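Local coordinates for suppressor of fused family protein (Neisseria gonorrhoeae, PDB 3K5J), which is of unknown function but resembles the N-terminal domain of human Suppressor of fused, which is consistent with a role in protein binding, at residues 96-101 with 119-124; 65-70 with 136-141; 113-118 with 143-148. All blocks are in the same frame, centred on the assembly; numbering follows the deposited sequence. Where two conformers were deposited one is given.

Interaction 1 (96-101 with 119-124); sequences FQLGKT and ISLPYP
Ile119 lays its side chain against the type II turn from Gln97 to Lys100, beside the carbonyl oxygens of both, and buries more surface than any other residue here. With CG1 beside its backbone N (chi1 -61°) and the chain extended beyond, CD1 ends 3.7 Å from CA of Phe96, the ring of that phenylalanine a little farther off. The turn is closed by a bond from N of Lys100 to O of Gln97. That same Gln97 O lies 3.6 Å from Ile119 CB. Both backbone polar atoms of Ile119 are bonded to the turn: N of Gly99 gives to O of Ile119 at 3.0 Å, and N of Ile119 gives to O of Lys100 at 2.9 Å, both nearly straight. Leu98 folds its end back over the strand. Its CD2 lies 3.5 Å from N of Leu121, while CD1 meets CD2 of Leu121 at 3.7 Å, the two leucine side chains crossing at about a right angle. Phe138 of the neighbouring strand 135-143 touches both Leu98 and Ile119. The loop before strand 101-103 is thus docked on the end of strand 116-120 by main-chain polarity, N and O of Ile119 both being satisfied by the turn, while its side chain and the leucine pair add apolar contact.

Interaction 2 (65-70 with 136-141); sequences QEFFII and RFFWLL
Glu66 and Phe137, like Phe67 and Phe138 after them, pair as neighbours in two parallel strands of the mixed sheet. The backbone ladder has four hydrogen bonds, in which Glu66 and Phe68 each use both N and O; N of Phe138 to O of Glu66, at 2.9 Å, is the straightest (177°), and N of Phe68 to O of Phe138 the most bent (143°). Aromatic contacts dominate the face of Phe68 and Trp139. With CG wedged between the backbone N and the carbonyl carbon (chi1 64°), the Phe68 ring leans across to the next strand and receives CA of Trp139 over one face, 4.0 Å from its centroid, in a CH-pi contact. The ring is nearly parallel to the indole but slid aside. On the sheet face of Gln65, Phe67 and Phe138 the packing is mixed: the amide of Gln65 lies against CE2 of Phe138, CD at 3.6 Å, its NE2 bonded to O of Phe96, while Phe67 CB meets Leu140 CD1 at 3.7 Å. Glu66 turns its carboxylate away to Ser56 and Tyr4. Where the ladder ends, one water accepts from N of Ile70 and NE1 of Trp139, both at 2.9 Å, and lies 2.8 Å from O of Leu140.

Interaction 3 (113-118 with 143-148); sequences SFRHFL and ITQTER. With SO4 (sulfate ion), chain D; SO4 (sulfate ion), chain E.
His116 and Ile143 form the close-packed side of this contact, where the start of strand 116-120 meets the end of strand 135-143 and the helix that follows. N of Ile143 gives a hydrogen bond to O of His116 at 3.0 Å, CG2 of Ile143 packs on CB of Leu118, and one water bridges the segments through N of Arg115, ND1 of His116 and O of Ile143. Over the imidazole lies the aliphatic part of Arg148: its CG sits 3.6 Å from the ring centroid, a CH-pi contact. The chain bends at chi2 (64°) to run on past the ring, and its guanidinium stands almost perpendicular to the imidazole. Phe114 CE1 meets CG2 of Thr144 at 3.5 Å, side by side. Thr144 and Glu147 make the capping box of helix 145-150; Ser177 also bonds OG1 of Thr144. The solvent side is looser. Gln145 reaches back with NE2 to O of Ser113 at 2.9 Å. A sulfate receives hydrogen bonds from NE of Arg148 to its O3 at 2.9 Å and from NH2 to O2; NE2 of His116 adds a weak one. A second sulfate sits at the helix start, with N and OG1 of Thr146 both on its O2. Both ions probably come from the crystallisation liquor; they suggest spots that would favour an anion, one offered by an arginine with a weak share from a histidine, the other by a helix N-terminus, where the helix dipole would help.

How the interactions relate
All three contacts reach one mixed sheet and cluster around its strands 116-120 and 135-143. Interaction 2 lies nearest the chain centre, about 4 Å away; interaction 1 lies about 7 Å and interaction 3 about 16 Å from interaction 2, and these two are about 13 Å apart, centre to centre. Along the chain, interaction 1 is nested inside the loop closed by interaction 2, whereas interaction 3 crosses both. Strand 116-120 is the common thread: its later end holds the loop of interaction 1, its beginning serves interaction 3, and backbone bonds such as Ser120 O to Trp139 N and Leu141 O to Leu118 N tie it to strand 135-143. The sheet thereby links the buried core to the sulfate-bearing helix 145-150.

Interaction 1 (96-101 with 119-124)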
loop_
_atom_site.group_PDB
_atom_site.type_symbol
_atom_site.label_atom_id
_atom_site.label_comp_id
_atom_site.label_asym_id
_atom_site.label_seq_id
_atom_site.Cartn_x
_atom_site.Cartn_y
_atom_site.Cartn_z
ATOM N N PHE A 96 1.256 -9.060 -8.123
ATOM C CA PHE A 96 0.728 -8.375 -6.928
ATOM C C PHE A 96 0.645 -9.331 -5.746
ATOM O O PHE A 96 -0.357 -9.461 -5.072
ATOM C CB PHE A 96 -0.604 -7.686 -7.270
ATOM C CG PHE A 96 -0.386 -6.455 -8.068
ATOM C CD1 PHE A 96 -0.235 -6.499 -9.431
ATOM C CD2 PHE A 96 -0.221 -5.257 -7.413
ATOM C CE1 PHE A 96 0.026 -5.348 -10.157
ATOM C CE2 PHE A 96 0.039 -4.108 -8.091
ATOM C CZ PHE A 96 0.211 -4.138 -9.458
ATOM N N GLN A 97 1.767 -9.979 -5.517
ATOM C CA GLN A 97 1.910 -10.951 -4.459
ATOM C C GLN A 97 2.980 -10.497 -3.488
ATOM O O GLN A 97 3.834 -9.668 -3.849
ATOM C CB GLN A 97 2.257 -12.329 -5.066
ATOM C CG GLN A 97 1.265 -12.832 -6.069
ATOM C CD GLN A 97 -0.129 -13.056 -5.507
ATOM O OE1 GLN A 97 -0.315 -13.367 -4.308
ATOM N NE2 GLN A 97 -1.117 -12.885 -6.352
ATOM N N LEU A 98 2.955 -11.023 -2.250
ATOM C CA LEU A 98 4.030 -10.725 -1.298
ATOM C C LEU A 98 5.391 -10.919 -1.927
ATOM O O LEU A 98 5.630 -11.954 -2.588
ATOM C CB LEU A 98 4.016 -11.635 -0.065
ATOM C CG LEU A 98 3.152 -11.239 1.069
ATOM C CD1 LEU A 98 3.132 -12.410 2.055
ATOM C CD2 LEU A 98 3.565 -9.931 1.718
ATOM N N GLY A 99 6.267 -9.975 -1.680
ATOM C CA GLY A 99 7.645 -10.007 -2.128
ATOM C C GLY A 99 7.860 -9.475 -3.520
ATOM O O GLY A 99 8.998 -9.361 -3.955
ATOM N N LYS A 100 6.790 -9.129 -4.227
ATOM C CA LYS A 100 6.958 -8.484 -5.525
ATOM C C LYS A 100 7.141 -6.976 -5.316
ATOM O O LYS A 100 6.639 -6.390 -4.363
ATOM C CB LYS A 100 5.777 -8.766 -6.449
ATOM C CG LYS A 100 5.513 -10.221 -6.829
ATOM C CD LYS A 100 6.673 -10.743 -7.670
ATOM C CE LYS A 100 6.324 -12.066 -8.245
ATOM N NZ LYS A 100 7.480 -12.563 -9.131
ATOM N N THR A 101 7.836 -6.364 -6.261
ATOM C CA THR A 101 7.896 -4.917 -6.351
ATOM C C THR A 101 6.894 -4.407 -7.364
ATOM O O THR A 101 6.546 -5.094 -8.343
ATOM C CB THR A 101 9.278 -4.383 -6.705
ATOM O OG1 THR A 101 9.715 -4.907 -7.961
ATOM C CG2 THR A 101 10.298 -4.706 -5.644
ATOM N N ILE A 119 5.853 -5.080 -1.855
ATOM C CA ILE A 119 4.622 -5.648 -1.239
ATOM C C ILE A 119 5.084 -6.460 -0.030
ATOM O O ILE A 119 5.829 -7.439 -0.169
ATOM C CB ILE A 119 3.799 -6.492 -2.223
ATOM C CG1 ILE A 119 3.344 -5.629 -3.417
ATOM C CG2 ILE A 119 2.617 -7.097 -1.479
ATOM C CD1 ILE A 119 2.666 -6.350 -4.537
ATOM N N SER A 120 4.677 -6.004 1.140
ATOM C CA SER A 120 5.164 -6.492 2.420
ATOM C C SER A 120 4.072 -6.906 3.394
ATOM O O SER A 120 2.930 -6.451 3.284
ATOM C CB SER A 120 6.011 -5.403 3.071
ATOM O OG SER A 120 7.065 -4.972 2.222
ATOM N N LEU A 121 4.433 -7.739 4.361
ATOM C CA LEU A 121 3.539 -7.974 5.478
ATOM C C LEU A 121 3.387 -6.661 6.262
ATOM O O LEU A 121 4.269 -5.790 6.208
ATOM C CB LEU A 121 4.065 -9.079 6.374
ATOM C CG LEU A 121 4.090 -10.466 5.780
ATOM C CD1 LEU A 121 4.831 -11.463 6.667
ATOM C CD2 LEU A 121 2.662 -10.965 5.396
ATOM N N PRO A 122 2.264 -6.488 6.979
ATOM C CA PRO A 122 1.926 -5.156 7.561
ATOM C C PRO A 122 2.612 -4.975 8.921
ATOM O O PRO A 122 1.958 -4.854 9.957
ATOM C CB PRO A 122 0.395 -5.220 7.647
ATOM C CG PRO A 122 0.105 -6.670 7.887
ATOM C CD PRO A 122 1.088 -7.381 6.971
ATOM N N TYR A 123 3.934 -4.923 8.905
ATOM C CA TYR A 123 4.728 -4.892 10.130
ATOM C C TYR A 123 4.362 -3.790 11.130
ATOM O O TYR A 123 4.398 -4.030 12.332
ATOM C CB TYR A 123 6.219 -4.836 9.790
ATOM C CG TYR A 123 6.722 -6.039 9.022
ATOM C CD1 TYR A 123 6.657 -7.302 9.567
ATOM C CD2 TYR A 123 7.203 -5.922 7.724
ATOM C CE1 TYR A 123 7.127 -8.400 8.863
ATOM C CE2 TYR A 123 7.676 -7.005 7.015
ATOM C CZ TYR A 123 7.621 -8.261 7.568
ATOM O OH TYR A 123 8.068 -9.323 6.830
ATOM N N PRO A 124 3.952 -2.579 10.658
ATOM C CA PRO A 124 3.607 -1.536 11.653
ATOM C C PRO A 124 2.380 -1.822 12.499
ATOM O O PRO A 124 2.210 -1.242 13.585
ATOM C CB PRO A 124 3.396 -0.281 10.786
ATOM C CG PRO A 124 4.260 -0.548 9.578
ATOM C CD PRO A 124 4.069 -1.996 9.305
#

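Interaction 2 (65-70 with 136-141)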
loop_
_atom_site.group_PDB
_atom_site.type_symbol
_atom_site.label_atom_id
_atom_site.label_comp_id
_atom_site.label_asym_id
_atom_site.label_seq_id
_atom_site.Cartn_x
_atom_site.Cartn_y
_atom_site.Cartn_z
ATOM N N GLN A 65 -6.219 -10.331 -1.461
ATOM C CA GLN A 65 -5.547 -9.327 -0.648
ATOM C C GLN A 65 -5.918 -7.913 -1.151
ATOM O O GLN A 65 -6.265 -7.727 -2.312
ATOM C CB GLN A 65 -4.021 -9.505 -0.585
ATOM C CG GLN A 65 -3.383 -9.647 -1.975
ATOM C CD GLN A 65 -2.895 -11.029 -2.304
ATOM O OE1 GLN A 65 -3.309 -12.005 -1.677
ATOM N NE2 GLN A 65 -2.047 -11.129 -3.327
ATOM N N GLU A 66 -5.818 -6.992 -0.208
ATOM C CA GLU A 66 -5.844 -5.555 -0.433
ATOM C C GLU A 66 -4.473 -4.985 -0.092
ATOM O O GLU A 66 -3.621 -5.691 0.470
ATOM C CB GLU A 66 -6.877 -4.890 0.463
ATOM C CG GLU A 66 -8.305 -5.356 0.284
ATOM C CD GLU A 66 -8.993 -5.071 -1.036
ATOM O OE1 GLU A 66 -8.434 -4.315 -1.865
ATOM O OE2 GLU A 66 -10.110 -5.640 -1.250
ATOM N N PHE A 67 -4.288 -3.697 -0.400
ATOM C CA PHE A 67 -3.003 -3.029 -0.240
ATOM C C PHE A 67 -3.201 -1.689 0.478
ATOM O O PHE A 67 -4.236 -1.027 0.315
ATOM C CB PHE A 67 -2.367 -2.789 -1.605
ATOM C CG PHE A 67 -2.130 -4.056 -2.383
ATOM C CD1 PHE A 67 -1.040 -4.869 -2.073
ATOM C CD2 PHE A 67 -3.047 -4.518 -3.293
ATOM C CE1 PHE A 67 -0.850 -6.049 -2.739
ATOM C CE2 PHE A 67 -2.861 -5.741 -3.931
ATOM C CZ PHE A 67 -1.778 -6.502 -3.652
ATOM N N PHE A 68 -2.204 -1.241 1.240
ATOM C CA PHE A 68 -2.282 0.067 1.856
ATOM C C PHE A 68 -0.959 0.809 1.818
ATOM O O PHE A 68 0.124 0.207 1.792
ATOM C CB PHE A 68 -2.816 0.003 3.312
ATOM C CG PHE A 68 -1.956 -0.737 4.256
ATOM C CD1 PHE A 68 -0.965 -0.049 4.965
ATOM C CD2 PHE A 68 -2.130 -2.074 4.495
ATOM C CE1 PHE A 68 -0.131 -0.724 5.844
ATOM C CE2 PHE A 68 -1.309 -2.732 5.392
ATOM C CZ PHE A 68 -0.305 -2.074 6.065
ATOM N N ILE A 69 -1.074 2.134 1.861
ATOM C CA ILE A 69 0.048 3.088 1.857
ATOM C C ILE A 69 -0.033 3.894 3.151
ATOM O O ILE A 69 -1.131 4.406 3.496
ATOM C CB ILE A 69 -0.028 4.033 0.646
ATOM C CG1 ILE A 69 0.060 3.275 -0.674
ATOM C CG2 ILE A 69 1.045 5.131 0.736
ATOM C CD1 ILE A 69 -0.476 4.004 -1.911
ATOM N N ILE A 70 1.105 4.009 3.831
ATOM C CA ILE A 70 1.222 4.853 5.035
ATOM C C ILE A 70 1.925 6.141 4.624
ATOM O O ILE A 70 3.051 6.107 4.143
ATOM C CB ILE A 70 1.963 4.170 6.224
ATOM C CG1 ILE A 70 1.555 2.702 6.403
ATOM C CG2 ILE A 70 1.811 5.004 7.499
ATOM C CD1 ILE A 70 2.396 1.966 7.460
ATOM N N ARG A 136 -6.321 -10.807 3.011
ATOM C CA ARG A 136 -5.221 -10.219 3.738
ATOM C C ARG A 136 -4.948 -8.784 3.315
ATOM O O ARG A 136 -5.377 -8.363 2.254
ATOM C CB ARG A 136 -3.997 -11.070 3.473
ATOM C CG ARG A 136 -4.140 -12.503 4.016
ATOM C CD ARG A 136 -2.977 -13.385 3.590
ATOM N NE ARG A 136 -1.805 -13.124 4.407
ATOM C CZ ARG A 136 -0.610 -13.672 4.157
ATOM N NH1 ARG A 136 -0.387 -14.418 3.072
ATOM N NH2 ARG A 136 0.366 -13.451 4.993
ATOM N N PHE A 137 -4.275 -8.035 4.180
ATOM C CA PHE A 137 -3.933 -6.624 3.951
ATOM C C PHE A 137 -2.425 -6.474 3.950
ATOM O O PHE A 137 -1.762 -6.685 4.976
ATOM C CB PHE A 137 -4.561 -5.747 5.036
ATOM C CG PHE A 137 -6.061 -5.626 4.848
ATOM C CD1 PHE A 137 -6.920 -6.649 5.231
ATOM C CD2 PHE A 137 -6.589 -4.501 4.257
ATOM C CE1 PHE A 137 -8.249 -6.594 4.929
ATOM C CE2 PHE A 137 -7.954 -4.424 3.988
ATOM C CZ PHE A 137 -8.778 -5.465 4.352
ATOM N N PHE A 138 -1.897 -6.170 2.778
ATOM C CA PHE A 138 -0.466 -6.024 2.567
ATOM C C PHE A 138 -0.057 -4.560 2.461
ATOM O O PHE A 138 -0.786 -3.721 1.944
ATOM C CB PHE A 138 0.015 -6.792 1.297
ATOM C CG PHE A 138 -0.145 -8.283 1.355
ATOM C CD1 PHE A 138 -0.225 -8.974 2.545
ATOM C CD2 PHE A 138 -0.291 -8.981 0.184
ATOM C CE1 PHE A 138 -0.339 -10.349 2.535
ATOM C CE2 PHE A 138 -0.449 -10.372 0.184
ATOM C CZ PHE A 138 -0.481 -11.028 1.378
ATOM N N TRP A 139 1.164 -4.291 2.915
ATOM C CA TRP A 139 1.757 -2.956 2.971
ATOM C C TRP A 139 2.576 -2.663 1.725
ATOM O O TRP A 139 3.453 -3.436 1.330
ATOM C CB TRP A 139 2.650 -2.916 4.203
ATOM C CG TRP A 139 3.373 -1.684 4.477
ATOM C CD1 TRP A 139 3.007 -0.427 4.142
ATOM C CD2 TRP A 139 4.537 -1.560 5.287
ATOM N NE1 TRP A 139 3.887 0.489 4.660
ATOM C CE2 TRP A 139 4.839 -0.185 5.374
ATOM C CE3 TRP A 139 5.372 -2.467 5.934
ATOM C CZ2 TRP A 139 5.914 0.295 6.111
ATOM C CZ3 TRP A 139 6.451 -1.999 6.644
ATOM C CH2 TRP A 139 6.707 -0.639 6.731
ATOM N N LEU A 140 2.247 -1.561 1.067
ATOM C CA LEU A 140 3.046 -1.009 -0.018
ATOM C C LEU A 140 4.157 -0.110 0.587
ATOM O O LEU A 140 3.933 1.062 0.873
ATOM C CB LEU A 140 2.144 -0.231 -0.962
ATOM C CG LEU A 140 1.115 -1.038 -1.747
ATOM C CD1 LEU A 140 0.140 -0.156 -2.481
ATOM C CD2 LEU A 140 1.776 -2.056 -2.653
ATOM N N LEU A 141 5.332 -0.696 0.772
ATOM C CA LEU A 141 6.447 -0.029 1.429
ATOM C C LEU A 141 7.303 0.675 0.357
ATOM O O LEU A 141 7.841 0.001 -0.527
ATOM C CB LEU A 141 7.293 -1.079 2.154
ATOM C CG LEU A 141 8.682 -0.654 2.638
ATOM C CD1 LEU A 141 8.575 0.568 3.558
ATOM C CD2 LEU A 141 9.369 -1.843 3.320
HETATM O O HOH W 1 3.577 2.856 2.974
#

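Interaction 3 (113-118 with 143-148)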
loop_
_atom_site.group_PDB
_atom_site.type_symbol
_atom_site.label_atom_id
_atom_site.label_comp_id
_atom_site.label_asym_id
_atom_site.label_seq_id
_atom_site.Cartn_x
_atom_site.Cartn_y
_atom_site.Cartn_z
ATOM N N SER A 113 12.017 10.680 -4.401
ATOM C CA SER A 113 12.607 9.985 -5.531
ATOM C C SER A 113 12.151 8.514 -5.612
ATOM O O SER A 113 12.535 7.793 -6.551
ATOM C CB SER A 113 14.152 9.982 -5.445
ATOM O OG SER A 113 14.614 9.144 -4.403
ATOM N N PHE A 114 11.371 8.040 -4.629
ATOM C CA PHE A 114 11.036 6.605 -4.578
ATOM C C PHE A 114 9.859 6.343 -5.522
ATOM O O PHE A 114 8.804 6.979 -5.380
ATOM C CB PHE A 114 10.742 6.144 -3.158
ATOM C CG PHE A 114 11.724 6.619 -2.126
ATOM C CD1 PHE A 114 13.067 6.880 -2.436
ATOM C CD2 PHE A 114 11.336 6.763 -0.823
ATOM C CE1 PHE A 114 13.936 7.350 -1.458
ATOM C CE2 PHE A 114 12.233 7.191 0.154
ATOM C CZ PHE A 114 13.529 7.491 -0.188
ATOM N N ARG A 115 10.064 5.436 -6.472
ATOM C CA ARG A 115 9.108 5.141 -7.539
ATOM C C ARG A 115 8.612 3.703 -7.512
ATOM O O ARG A 115 7.935 3.279 -8.448
ATOM C CB ARG A 115 9.799 5.343 -8.894
ATOM C CG ARG A 115 10.451 6.690 -9.080
ATOM C CD ARG A 115 11.280 6.698 -10.394
ATOM N NE ARG A 115 10.420 6.707 -11.575
ATOM C CZ ARG A 115 9.859 7.794 -12.089
ATOM N NH1 ARG A 115 10.131 9.001 -11.623
ATOM N NH2 ARG A 115 9.099 7.662 -13.139
ATOM N N HIS A 116 8.963 2.952 -6.470
ATOM C CA HIS A 116 8.552 1.565 -6.323
ATOM C C HIS A 116 8.051 1.304 -4.919
ATOM O O HIS A 116 8.568 1.867 -3.965
ATOM C CB HIS A 116 9.722 0.597 -6.584
ATOM C CG HIS A 116 10.328 0.717 -7.939
ATOM N ND1 HIS A 116 11.288 1.665 -8.204
ATOM C CD2 HIS A 116 10.129 0.017 -9.091
ATOM C CE1 HIS A 116 11.658 1.542 -9.472
ATOM N NE2 HIS A 116 10.977 0.552 -10.031
ATOM N N PHE A 117 7.155 0.335 -4.813
ATOM C CA PHE A 117 6.789 -0.281 -3.540
ATOM C C PHE A 117 7.266 -1.721 -3.520
ATOM O O PHE A 117 7.289 -2.365 -4.539
ATOM C CB PHE A 117 5.262 -0.335 -3.373
ATOM C CG PHE A 117 4.550 1.010 -3.348
ATOM C CD1 PHE A 117 4.834 1.969 -2.369
ATOM C CD2 PHE A 117 3.496 1.257 -4.215
ATOM C CE1 PHE A 117 4.129 3.142 -2.300
ATOM C CE2 PHE A 117 2.800 2.437 -4.157
ATOM C CZ PHE A 117 3.117 3.385 -3.198
ATOM N N LEU A 118 7.603 -2.183 -2.339
ATOM C CA LEU A 118 7.767 -3.600 -2.039
ATOM C C LEU A 118 6.539 -4.096 -1.285
ATOM O O LEU A 118 6.190 -3.546 -0.241
ATOM C CB LEU A 118 8.981 -3.852 -1.173
ATOM C CG LEU A 118 9.273 -5.298 -0.713
ATOM C CD1 LEU A 118 9.467 -6.242 -1.920
ATOM C CD2 LEU A 118 10.422 -5.380 0.314
ATOM N N ILE A 143 10.397 1.933 -1.609
ATOM C CA ILE A 143 11.805 1.594 -1.603
ATOM C C ILE A 143 12.562 2.493 -2.579
ATOM O O ILE A 143 11.978 3.046 -3.502
ATOM C CB ILE A 143 12.052 0.093 -1.935
ATOM C CG1 ILE A 143 11.688 -0.275 -3.357
ATOM C CG2 ILE A 143 11.307 -0.841 -0.911
ATOM C CD1 ILE A 143 12.085 -1.729 -3.786
ATOM N N THR A 144 13.865 2.669 -2.324
ATOM C CA THR A 144 14.649 3.590 -3.134
ATOM C C THR A 144 14.921 2.925 -4.497
ATOM O O THR A 144 14.782 1.704 -4.663
ATOM C CB THR A 144 15.969 3.955 -2.457
ATOM O OG1 THR A 144 16.862 2.847 -2.565
ATOM C CG2 THR A 144 15.781 4.390 -0.989
ATOM N N GLN A 145 15.388 3.730 -5.442
ATOM C CA GLN A 145 15.643 3.204 -6.782
ATOM C C GLN A 145 16.790 2.200 -6.769
ATOM O O GLN A 145 16.734 1.169 -7.472
ATOM C CB GLN A 145 15.897 4.333 -7.779
ATOM C CG GLN A 145 14.639 5.133 -8.037
ATOM C CD GLN A 145 14.847 6.210 -9.056
ATOM O OE1 GLN A 145 15.268 5.910 -10.183
ATOM N NE2 GLN A 145 14.439 7.448 -8.738
ATOM N N THR A 146 17.788 2.458 -5.939
ATOM C CA THR A 146 18.893 1.527 -5.814
ATOM C C THR A 146 18.526 0.247 -5.056
ATOM O O THR A 146 19.030 -0.824 -5.389
ATOM C CB THR A 146 20.141 2.203 -5.284
ATOM O OG1 THR A 146 19.952 2.797 -3.986
ATOM C CG2 THR A 146 20.602 3.266 -6.246
ATOM N N GLU A 147 17.624 0.347 -4.080
ATOM C CA GLU A 147 17.039 -0.841 -3.466
ATOM C C GLU A 147 16.280 -1.703 -4.463
ATOM O O GLU A 147 16.380 -2.932 -4.408
ATOM C CB GLU A 147 16.173 -0.462 -2.249
ATOM C CG GLU A 147 16.988 0.060 -1.070
ATOM C CD GLU A 147 16.187 0.770 -0.014
ATOM O OE1 GLU A 147 14.973 0.999 -0.228
ATOM O OE2 GLU A 147 16.797 1.101 1.041
ATOM N N ARG A 148 15.512 -1.092 -5.343
ATOM C CA ARG A 148 14.809 -1.838 -6.377
ATOM C C ARG A 148 15.804 -2.606 -7.234
ATOM O O ARG A 148 15.622 -3.790 -7.531
ATOM C CB ARG A 148 13.970 -0.906 -7.247
ATOM C CG ARG A 148 13.514 -1.488 -8.581
ATOM C CD ARG A 148 12.576 -2.673 -8.406
ATOM N NE ARG A 148 12.233 -3.222 -9.715
ATOM C CZ ARG A 148 12.782 -4.311 -10.229
ATOM N NH1 ARG A 148 13.685 -4.971 -9.524
ATOM N NH2 ARG A 148 12.423 -4.734 -11.446
HETATM S S SO4 D . 19.173 6.345 -4.106
HETATM O O1 SO4 D . 20.444 6.543 -4.760
HETATM O O2 SO4 D . 18.600 5.106 -4.487
HETATM O O3 SO4 D . 19.503 6.318 -2.657
HETATM O O4 SO4 D . 18.256 7.485 -4.352
HETATM S S SO4 E . 10.275 -2.535 -13.092
HETATM O O1 SO4 E . 11.512 -2.052 -13.734
HETATM O O2 SO4 E . 10.320 -3.980 -13.247
HETATM O O3 SO4 E . 10.327 -2.141 -11.648
HETATM O O4 SO4 E . 9.111 -2.018 -13.834
HETATM O O HOH W 2 15.664 6.637 -5.108
HETATM O O HOH W 3 12.246 3.605 -6.296
#